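Local coordinates for macrolide export ATP-binding/permease protein macB (Actinobacillus actinomycetemcomitans, PDB 3FTJ) that forms the periplasmic region of a non-canonical ABC transporter that probably works in a tripartite efflux system conferring resistance to macrolides, at residues N14-F19 against T187-S192; A40-K45 against T194-S199. All coordinates share one frame; numbering follows the deposited sequence.

Contact 1: N14-F19 against T187-S192; sequences NTMTIF and TVAEKS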
ATOM      1  N   ASN A  14       9.610  -9.156  -8.606  1.00 43.47           N
ATOM      2  CA  ASN A  14       9.964  -7.874  -9.211  1.00 41.95           C
ATOM      3  C   ASN A  14       9.452  -6.676  -8.414  1.00 41.00           C
ATOM      4  O   ASN A  14       9.530  -5.536  -8.877  1.00 39.23           O
ATOM      5  CB  ASN A  14       9.480  -7.806 -10.662  1.00 46.27           C
ATOM      6  CG  ASN A  14      10.508  -8.351 -11.648  1.00 54.31           C
ATOM      7  OD1 ASN A  14      11.714  -8.143 -11.488  1.00 50.99           O
ATOM      8  ND2 ASN A  14      10.031  -9.044 -12.679  1.00 60.83           N
ATOM      9  N   THR A  15       8.931  -6.937  -7.219  1.00 35.70           N
ATOM     10  CA  THR A  15       8.479  -5.875  -6.333  1.00 36.23           C
ATOM     11  C   THR A  15       9.189  -5.925  -4.985  1.00 32.93           C
ATOM     12  O   THR A  15       9.529  -6.996  -4.488  1.00 36.39           O
ATOM     13  CB  THR A  15       6.969  -5.958  -6.079  1.00 35.09           C
ATOM     14  OG1 THR A  15       6.682  -7.148  -5.340  1.00 41.45           O
ATOM     15  CG2 THR A  15       6.204  -5.981  -7.393  1.00 34.82           C
ATOM     16  N   MET A  16       9.415  -4.755  -4.402  1.00 29.99           N
ATOM     17  CA  MET A  16       9.986  -4.659  -3.067  1.00 28.40           C
ATOM     18  C   MET A  16       9.170  -3.655  -2.289  1.00 28.00           C
ATOM     19  O   MET A  16       8.744  -2.647  -2.846  1.00 27.40           O
ATOM     20  CB  MET A  16      11.428  -4.180  -3.127  1.00 27.12           C
ATOM     21  CG  MET A  16      12.325  -5.069  -3.945  1.00 34.69           C
ATOM     22  SD  MET A  16      14.001  -4.426  -4.024  1.00 36.13           S
ATOM     23  CE  MET A  16      14.744  -5.682  -5.067  1.00 34.29           C
ATOM     24  N   THR A  17       8.954  -3.933  -1.005  1.00 27.80           N
ATOM     25  CA  THR A  17       8.221  -3.022  -0.134  1.00 23.99           C
ATOM     26  C   THR A  17       9.151  -2.499   0.948  1.00 24.34           C
ATOM     27  O   THR A  17       9.781  -3.272   1.672  1.00 26.08           O
ATOM     28  CB  THR A  17       6.996  -3.707   0.512  1.00 26.22           C
ATOM     29  OG1 THR A  17       6.151  -4.246  -0.515  1.00 23.75           O
ATOM     30  CG2 THR A  17       6.190  -2.710   1.360  1.00 23.27           C
ATOM     31  N   ILE A  18       9.244  -1.179   1.040  1.00 19.81           N
ATOM     32  CA  ILE A  18      10.076  -0.532   2.038  1.00 18.57           C
ATOM     33  C   ILE A  18       9.230  -0.108   3.244  1.00 22.33           C
ATOM     34  O   ILE A  18       8.204   0.555   3.086  1.00 18.71           O
ATOM     35  CB  ILE A  18      10.780   0.682   1.431  1.00 20.90           C
ATOM     36  CG1 ILE A  18      11.444   0.282   0.110  1.00 23.49           C
ATOM     37  CG2 ILE A  18      11.802   1.247   2.404  1.00 21.79           C
ATOM     38  CD1 ILE A  18      11.441   1.361  -0.923  1.00 24.73           C
ATOM     39  N   PHE A  19       9.668  -0.502   4.438  1.00 19.45           N
ATOM     40  CA  PHE A  19       8.942  -0.254   5.682  1.00 21.60           C
ATOM     41  C   PHE A  19       9.775   0.573   6.657  1.00 23.05           C
ATOM     42  O   PHE A  19      10.995   0.467   6.677  1.00 20.73           O
ATOM     43  CB  PHE A  19       8.622  -1.578   6.379  1.00 22.71           C
ATOM     44  CG  PHE A  19       7.589  -2.405   5.681  1.00 27.87           C
ATOM     45  CD1 PHE A  19       6.242  -2.180   5.895  1.00 26.70           C
ATOM     46  CD2 PHE A  19       7.963  -3.424   4.825  1.00 27.82           C
ATOM     47  CE1 PHE A  19       5.288  -2.942   5.259  1.00 27.12           C
ATOM     48  CE2 PHE A  19       7.012  -4.191   4.191  1.00 25.96           C
ATOM     49  CZ  PHE A  19       5.674  -3.952   4.410  1.00 25.95           C
ATOM     50  N   THR A 187      19.039  -8.005  -7.004  1.00 28.91           N
ATOM     51  CA  THR A 187      19.992  -7.755  -5.933  1.00 25.61           C
ATOM     52  C   THR A 187      20.641  -6.376  -6.059  1.00 29.14           C
ATOM     53  O   THR A 187      20.858  -5.684  -5.063  1.00 24.11           O
ATOM     54  CB  THR A 187      21.099  -8.821  -5.904  1.00 32.06           C
ATOM     55  OG1 THR A 187      20.554 -10.080  -5.474  1.00 34.85           O
ATOM     56  CG2 THR A 187      22.190  -8.404  -4.955  1.00 34.11           C
ATOM     57  N   VAL A 188      20.955  -5.983  -7.290  1.00 30.12           N
ATOM     58  CA  VAL A 188      21.563  -4.679  -7.540  1.00 29.28           C
ATOM     59  C   VAL A 188      20.550  -3.569  -7.273  1.00 27.24           C
ATOM     60  O   VAL A 188      20.885  -2.534  -6.703  1.00 25.60           O
ATOM     61  CB  VAL A 188      22.071  -4.554  -8.991  1.00 32.54           C
ATOM     62  CG1 VAL A 188      22.454  -3.116  -9.294  1.00 31.81           C
ATOM     63  CG2 VAL A 188      23.246  -5.503  -9.237  1.00 31.50           C
ATOM     64  N   ALA A 189      19.305  -3.799  -7.681  1.00 25.97           N
ATOM     65  CA  ALA A 189      18.239  -2.824  -7.471  1.00 25.71           C
ATOM     66  C   ALA A 189      17.999  -2.583  -5.985  1.00 26.44           C
ATOM     67  O   ALA A 189      17.833  -1.439  -5.551  1.00 26.57           O
ATOM     68  CB  ALA A 189      16.963  -3.279  -8.149  1.00 28.60           C
ATOM     69  N   GLU A 190      17.984  -3.656  -5.200  1.00 25.59           N
ATOM     70  CA  GLU A 190      17.814  -3.511  -3.760  1.00 27.47           C
ATOM     71  C   GLU A 190      18.921  -2.631  -3.206  1.00 25.07           C
ATOM     72  O   GLU A 190      18.661  -1.713  -2.433  1.00 26.32           O
ATOM     73  CB  GLU A 190      17.806  -4.867  -3.047  1.00 25.63           C
ATOM     74  CG  GLU A 190      17.811  -4.746  -1.529  1.00 32.09           C
ATOM     75  CD  GLU A 190      17.480  -6.055  -0.826  1.00 36.87           C
ATOM     76  OE1 GLU A 190      16.915  -6.961  -1.480  1.00 35.79           O
ATOM     77  OE2 GLU A 190      17.789  -6.172   0.381  1.00 35.24           O
ATOM     78  N   LYS A 191      20.156  -2.900  -3.623  1.00 22.34           N
ATOM     79  CA  LYS A 191      21.309  -2.168  -3.111  1.00 23.37           C
ATOM     80  C   LYS A 191      21.258  -0.682  -3.444  1.00 24.74           C
ATOM     81  O   LYS A 191      21.530   0.151  -2.585  1.00 25.88           O
ATOM     82  CB  LYS A 191      22.617  -2.767  -3.640  1.00 31.18           C
ATOM     83  CG  LYS A 191      22.968  -4.118  -3.037  1.00 37.11           C
ATOM     84  CD  LYS A 191      24.277  -4.655  -3.604  1.00 42.64           C
ATOM     85  CE  LYS A 191      25.445  -3.710  -3.315  1.00 52.92           C
ATOM     86  NZ  LYS A 191      26.724  -4.170  -3.955  1.00 55.52           N
ATOM     87  N   SER A 192      20.942  -0.354  -4.693  1.00 22.39           N
ATOM     88  CA  SER A 192      20.839   1.048  -5.102  1.00 26.88           C
ATOM     89  C   SER A 192      19.742   1.744  -4.302  1.00 26.75           C
ATOM     90  O   SER A 192      19.904   2.868  -3.830  1.00 26.66           O
ATOM     91  CB  SER A 192      20.507   1.150  -6.591  1.00 29.20           C
ATOM     92  OG  SER A 192      21.346   0.320  -7.373  1.00 33.12           O
TER
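In the helical turn that sets Ala189 and Glu190 against Met16, Val188 O is gripped twice from within the helix: the backbone N of Ser192 reaches it at 3.0 Å, and Ser192 OG adds a second bond of 3.0 Å. The hydroxyl comes in bent, at a C=O...OG angle of 138°, and stands above the carbonyl plane by 39°. Across to strand 15-20 there is no hydrogen bond, and one side chain does the reaching. Met16 leaves the strand with CG anti to its carbonyl carbon (chi1 -59°) and then runs fully extended, which carries the thioether to the helix although the CA atoms of Met16 and Glu190 are 7.9 Å apart. Its end lies over the helix backbone: Met16 SD is 3.9 Å from Glu190 CA, and Met16 CE is 3.8 Å from Glu190 CB and equally close to Glu190 N. The same methyl meets Ala189 CB more loosely, at 4.5 Å. The extended glutamate chain crosses the methionine at about a right angle and offers it its CB, while OE1 goes on to a hydrogen bond with Asn210. Val178 and Ile208, on the strands bordering 15-20, also touch Met16, which is buried. Helix 186-201 thus covers the middle strand between the parallel strands 175-180 and 206-209 that it connects, the arrangement of a split beta-alpha-beta unit in a ferredoxin-like fold.

Contact 2: A40-K45 against T194-S199; sequences ANTLSK and TELLKS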
ATOM      1  N   ALA A  40       9.270   8.823  -1.986  1.00 18.28           N
ATOM      2  CA  ALA A  40       8.605   8.116  -3.077  1.00 21.01           C
ATOM      3  C   ALA A  40       8.775   8.833  -4.417  1.00 23.91           C
ATOM      4  O   ALA A  40       8.926   8.192  -5.456  1.00 23.82           O
ATOM      5  CB  ALA A  40       7.118   7.913  -2.768  1.00 19.79           C
ATOM      6  N   ASN A  41       8.752  10.158  -4.392  1.00 25.36           N
ATOM      7  CA  ASN A  41       8.940  10.930  -5.611  1.00 26.37           C
ATOM      8  C   ASN A  41      10.334  10.697  -6.193  1.00 27.77           C
ATOM      9  O   ASN A  41      10.488  10.445  -7.384  1.00 30.88           O
ATOM     10  CB  ASN A  41       8.714  12.416  -5.337  1.00 29.72           C
ATOM     11  CG  ASN A  41       8.718  13.253  -6.606  1.00 37.57           C
ATOM     12  OD1 ASN A  41       9.557  14.140  -6.774  1.00 40.88           O
ATOM     13  ND2 ASN A  41       7.790  12.963  -7.514  1.00 32.45           N
ATOM     14  N   THR A  42      11.352  10.771  -5.348  1.00 27.48           N
ATOM     15  CA  THR A  42      12.720  10.539  -5.797  1.00 24.00           C
ATOM     16  C   THR A  42      12.917   9.127  -6.341  1.00 26.23           C
ATOM     17  O   THR A  42      13.597   8.925  -7.353  1.00 23.80           O
ATOM     18  CB  THR A  42      13.705  10.815  -4.675  1.00 27.35           C
ATOM     19  OG1 THR A  42      13.568  12.183  -4.280  1.00 28.51           O
ATOM     20  CG2 THR A  42      15.140  10.562  -5.142  1.00 27.87           C
ATOM     21  N   LEU A  43      12.307   8.148  -5.685  1.00 22.15           N
ATOM     22  CA  LEU A  43      12.380   6.769  -6.157  1.00 25.19           C
ATOM     23  C   LEU A  43      11.732   6.621  -7.531  1.00 25.11           C
ATOM     24  O   LEU A  43      12.241   5.912  -8.393  1.00 26.63           O
ATOM     25  CB  LEU A  43      11.728   5.815  -5.152  1.00 21.42           C
ATOM     26  CG  LEU A  43      12.464   5.638  -3.818  1.00 23.38           C
ATOM     27  CD1 LEU A  43      11.563   4.981  -2.767  1.00 24.75           C
ATOM     28  CD2 LEU A  43      13.728   4.819  -4.012  1.00 24.20           C
ATOM     29  N   SER A  44      10.612   7.301  -7.738  1.00 24.23           N
ATOM     30  CA  SER A  44       9.885   7.188  -9.002  1.00 26.83           C
ATOM     31  C   SER A  44      10.739   7.642 -10.176  1.00 29.07           C
ATOM     32  O   SER A  44      10.431   7.336 -11.329  1.00 29.05           O
ATOM     33  CB  SER A  44       8.604   8.017  -8.972  1.00 26.27           C
ATOM     34  OG  SER A  44       8.909   9.396  -8.865  1.00 25.41           O
ATOM     35  N   LYS A  45      11.811   8.370  -9.875  1.00 27.81           N
ATOM     36  CA  LYS A  45      12.664   8.932 -10.913  1.00 31.36           C
ATOM     37  C   LYS A  45      13.887   8.083 -11.259  1.00 32.97           C
ATOM     38  O   LYS A  45      14.554   8.341 -12.259  1.00 40.66           O
ATOM     39  CB  LYS A  45      13.073  10.360 -10.549  1.00 31.16           C
ATOM     40  CG  LYS A  45      11.926  11.343 -10.698  1.00 30.19           C
ATOM     41  CD  LYS A  45      12.218  12.684 -10.072  1.00 35.83           C
ATOM     42  CE  LYS A  45      11.064  13.646 -10.350  1.00 45.75           C
ATOM     43  NZ  LYS A  45      11.169  14.925  -9.585  1.00 50.65           N
ATOM     44  N   THR A 194      18.488   0.875  -1.386  1.00 24.58           N
ATOM     45  CA  THR A 194      18.942   1.011  -0.005  1.00 20.93           C
ATOM     46  C   THR A 194      19.895   2.181   0.157  1.00 24.53           C
ATOM     47  O   THR A 194      19.768   2.977   1.081  1.00 23.29           O
ATOM     48  CB  THR A 194      19.662  -0.245   0.475  1.00 21.54           C
ATOM     49  OG1 THR A 194      18.751  -1.349   0.464  1.00 28.11           O
ATOM     50  CG2 THR A 194      20.203  -0.043   1.888  1.00 24.94           C
ATOM     51  N   GLU A 195      20.864   2.291  -0.739  1.00 24.30           N
ATOM     52  CA  GLU A 195      21.816   3.387  -0.631  1.00 27.15           C
ATOM     53  C   GLU A 195      21.154   4.750  -0.811  1.00 23.31           C
ATOM     54  O   GLU A 195      21.468   5.687  -0.086  1.00 23.45           O
ATOM     55  CB  GLU A 195      22.998   3.190  -1.584  1.00 28.23           C
ATOM     56  CG  GLU A 195      23.980   2.163  -1.056  1.00 30.60           C
ATOM     57  CD  GLU A 195      24.244   2.337   0.441  1.00 39.59           C
ATOM     58  OE1 GLU A 195      24.593   3.465   0.859  1.00 42.89           O
ATOM     59  OE2 GLU A 195      24.097   1.351   1.203  1.00 37.20           O
ATOM     60  N   LEU A 196      20.222   4.852  -1.758  1.00 21.85           N
ATOM     61  CA  LEU A 196      19.528   6.113  -1.995  1.00 23.74           C
ATOM     62  C   LEU A 196      18.727   6.546  -0.761  1.00 25.83           C
ATOM     63  O   LEU A 196      18.837   7.692  -0.309  1.00 22.48           O
ATOM     64  CB  LEU A 196      18.621   6.019  -3.222  1.00 25.85           C
ATOM     65  CG  LEU A 196      17.756   7.237  -3.584  1.00 23.22           C
ATOM     66  CD1 LEU A 196      18.597   8.488  -3.806  1.00 22.24           C
ATOM     67  CD2 LEU A 196      16.920   6.933  -4.823  1.00 24.50           C
ATOM     68  N   LEU A 197      17.943   5.622  -0.205  1.00 24.75           N
ATOM     69  CA  LEU A 197      17.121   5.924   0.969  1.00 24.65           C
ATOM     70  C   LEU A 197      17.932   6.237   2.219  1.00 23.14           C
ATOM     71  O   LEU A 197      17.528   7.084   3.015  1.00 24.00           O
ATOM     72  CB  LEU A 197      16.132   4.795   1.257  1.00 23.03           C
ATOM     73  CG  LEU A 197      14.887   4.779   0.381  1.00 23.64           C
ATOM     74  CD1 LEU A 197      14.215   3.432   0.485  1.00 28.51           C
ATOM     75  CD2 LEU A 197      13.925   5.894   0.790  1.00 29.44           C
ATOM     76  N   LYS A 198      19.052   5.540   2.411  1.00 20.81           N
ATOM     77  CA  LYS A 198      20.002   5.900   3.468  1.00 24.23           C
ATOM     78  C   LYS A 198      20.514   7.333   3.293  1.00 21.12           C
ATOM     79  O   LYS A 198      20.588   8.090   4.255  1.00 23.89           O
ATOM     80  CB  LYS A 198      21.193   4.935   3.507  1.00 27.54           C
ATOM     81  CG  LYS A 198      20.822   3.506   3.860  1.00 32.72           C
ATOM     82  CD  LYS A 198      21.977   2.540   3.640  1.00 37.68           C
ATOM     83  CE  LYS A 198      23.083   2.743   4.663  1.00 40.64           C
ATOM     84  NZ  LYS A 198      24.060   1.611   4.603  1.00 52.83           N
ATOM     85  N   SER A 199      20.879   7.686   2.064  1.00 24.70           N
ATOM     86  CA  SER A 199      21.335   9.035   1.732  1.00 23.37           C
ATOM     87  C   SER A 199      20.242  10.061   2.041  1.00 22.22           C
ATOM     88  O   SER A 199      20.503  11.133   2.601  1.00 20.53           O
ATOM     89  CB  SER A 199      21.707   9.102   0.249  1.00 21.97           C
ATOM     90  OG  SER A 199      22.214  10.376  -0.109  1.00 23.44           O
TER
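The segments 40-45 and 194-199, from helices 37-44 and 186-201, run roughly antiparallel, at 144° between their N-to-C directions, with axes 11.1 Å apart and the closest CA atoms, Leu43 CA and Leu196 CA, separated by 8.3 Å. At this spacing the side chains meet mainly by their ends. Leu196 leaves its helix toward 40-45, and with CG anti to the backbone N (chi1 177°) its CD2 methyl becomes the shared meeting point: Leu43 CD2 lies 3.9 Å from Leu196 CD2, and Thr42 CG2 is 4.1 Å from the same Leu196 methyl. The two leucines slide past each other in opposite directions, whereas the threonine branch comes in at a slant. On the buried side, Leu43 CD1 approaches Leu197 CD2 at 4.4 Å, a looser touch. Leu43 rests also on Ile49 and Val52 of strand 49-64, Leu197 on Phe206, and both on Ile18 of strand 15-20. Thr42 turns only its methyl to the partner helix; its OG1 is hydrogen-bonded to Ser38 O, one turn back. Every contact between the two segments is therefore methyl against methyl, consistent with nonpolar association in which no directional bond fixes the register, while Thr42 and Leu196 remain partly exposed.

From the N terminus the chain lays down strand 15-20, then helix 37-44 and strand 49-64, and travels through the rest of the long sheet before strand 175-180 and helix 186-201 bring it back. Contact 1 closes a loop of 167 residues and contact 2 one of 148; because their segments alternate along the chain, the loops cross. Both end on successive turns of helix 186-201, one facing the sheet, the other facing helix 37-44. Ile18 joins them: its CD1 packs 3.7 Å from Leu197 CD1 and 4.1 Å from Leu43 CD1. Together they join strand 15-20, helix 37-44 and helix 186-201 through side-chain packing.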